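Local coordinates for mitogen activated protein kinase, putative (Leishmania donovani, PDB 4QNY) that probably phosphorylates serine and threonine residues of target proteins with ATP, as a mitogen-activated protein kinase of the parasite, at residues L11-E14 with V15-D19. Sequence-based numbering, arbitrary orientation. Where two conformers were deposited one is given.
Sequences LQAE and VCRLD
Arg17 folds back over the helical turn before it, laying its guanidinium across the backbone of Ala13 and Glu14. Ala13 O sits under the centre of that flat group, 3.5 Å from its plane, and Arg17 NH2 reaches to 3.6 Å from Glu14 CA. A bend at chi3 (-73°) helps bring the group back onto the helix. Arg17 N makes just weak bonds to Ala13 O and Glu14 O, whereas two residues earlier Val15 N donates to Leu11 O at 2.9 Å. Helix 8-16 packs on the five-stranded antiparallel sheet of the kinase N-lobe and leads by a short link into strand 22-31. Val15 O takes the N-H groups of both Leu18 and Asp19. Val15 faces the sheet, touching Tyr22, Met51 and Tyr102, with its CG2 3.3 Å from Leu11 O. With CG anti to the backbone N (chi1 -164°) and the chain extended beyond it, Glu14 carries OE1 to Arg53 for a salt bridge and to Tyr102 OH for a hydrogen bond. Its OE2 stays 5.5 Å from Arg17 NH2. On another flank Cys16 SG lies 3.5 Å from Gln12 NE2. The Gln12 amide is held by strand 22-31, NE2 giving to Tyr22 O and OE1 taking from Leu24 N.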
loop_
_atom_site.group_PDB
_atom_site.type_symbol
_atom_site.label_atom_id
_atom_site.label_comp_id
_atom_site.label_asym_id
_atom_site.label_seq_id
_atom_site.Cartn_x
_atom_site.Cartn_y
_atom_site.Cartn_z
ATOM N N LEU A 11 26.132 -0.804 8.246
ATOM C CA LEU A 11 25.311 -0.153 7.233
ATOM C C LEU A 11 25.901 1.200 6.852
ATOM O O LEU A 11 25.879 1.591 5.685
ATOM C CB LEU A 11 23.874 0.013 7.730
ATOM C CG LEU A 11 23.084 -1.269 8.003
ATOM C CD1 LEU A 11 21.829 -0.962 8.804
ATOM C CD2 LEU A 11 22.731 -1.969 6.700
ATOM N N GLN A 12 26.435 1.908 7.844
ATOM C CA GLN A 12 27.045 3.215 7.623
ATOM C C GLN A 12 28.263 3.124 6.712
ATOM O O GLN A 12 28.420 3.926 5.793
ATOM C CB GLN A 12 27.440 3.851 8.959
ATOM C CG GLN A 12 28.122 5.206 8.834
ATOM C CD GLN A 12 27.165 6.309 8.425
ATOM O OE1 GLN A 12 26.469 6.885 9.263
ATOM N NE2 GLN A 12 27.128 6.614 7.132
ATOM N N ALA A 13 29.119 2.142 6.976
ATOM C CA ALA A 13 30.308 1.917 6.162
ATOM C C ALA A 13 29.920 1.551 4.734
ATOM O O ALA A 13 30.577 1.957 3.777
ATOM C CB ALA A 13 31.174 0.827 6.774
ATOM N N GLU A 14 28.842 0.787 4.605
ATOM C CA GLU A 14 28.338 0.372 3.302
ATOM C C GLU A 14 27.817 1.566 2.504
ATOM O O GLU A 14 28.080 1.688 1.307
ATOM C CB GLU A 14 27.234 -0.673 3.472
ATOM C CG GLU A 14 26.905 -1.452 2.211
ATOM C CD GLU A 14 25.774 -2.442 2.420
ATOM O OE1 GLU A 14 24.677 -2.012 2.832
ATOM O OE2 GLU A 14 25.984 -3.650 2.177
ATOM N N VAL A 15 27.082 2.448 3.176
ATOM C CA VAL A 15 26.522 3.635 2.537
ATOM C C VAL A 15 27.620 4.617 2.127
ATOM O O VAL A 15 27.555 5.221 1.054
ATOM C CB VAL A 15 25.506 4.343 3.467
ATOM C CG1 VAL A 15 25.162 5.735 2.950
ATOM C CG2 VAL A 15 24.250 3.499 3.613
ATOM N N CYS A 16 28.633 4.760 2.977
ATOM C CA CYS A 16 29.747 5.663 2.700
ATOM C C CYS A 16 30.501 5.271 1.429
ATOM O O CYS A 16 31.047 6.128 0.733
ATOM C CB CYS A 16 30.711 5.704 3.888
ATOM S SG CYS A 16 30.088 6.604 5.329
ATOM N N ARG A 17 30.524 3.977 1.126
ATOM C CA ARG A 17 31.169 3.490 -0.090
ATOM C C ARG A 17 30.311 3.783 -1.319
ATOM O O ARG A 17 30.761 3.629 -2.454
ATOM C CB ARG A 17 31.459 1.990 0.012
ATOM C CG ARG A 17 32.585 1.644 0.978
ATOM C CD ARG A 17 33.014 0.189 0.850
ATOM N NE ARG A 17 32.029 -0.732 1.413
ATOM C CZ ARG A 17 32.041 -1.156 2.672
ATOM N NH1 ARG A 17 32.989 -0.744 3.505
ATOM N NH2 ARG A 17 31.107 -1.995 3.101
ATOM N N LEU A 18 29.074 4.205 -1.083
ATOM C CA LEU A 18 28.184 4.616 -2.161
ATOM C C LEU A 18 28.139 6.136 -2.252
ATOM O O LEU A 18 28.396 6.716 -3.307
ATOM C CB LEU A 18 26.776 4.058 -1.944
ATOM C CG LEU A 18 26.648 2.537 -1.887
ATOM C CD1 LEU A 18 25.226 2.139 -1.533
ATOM C CD2 LEU A 18 27.068 1.916 -3.208
ATOM N N ASP A 19 27.809 6.774 -1.133
ATOM C CA ASP A 19 27.761 8.227 -1.058
ATOM C C ASP A 19 28.019 8.681 0.376
ATOM O O ASP A 19 27.332 8.255 1.306
ATOM C CB ASP A 19 26.410 8.750 -1.554
ATOM C CG ASP A 19 26.467 10.204 -1.989
ATOM O OD1 ASP A 19 27.240 10.980 -1.389
ATOM O OD2 ASP A 19 25.738 10.572 -2.934
#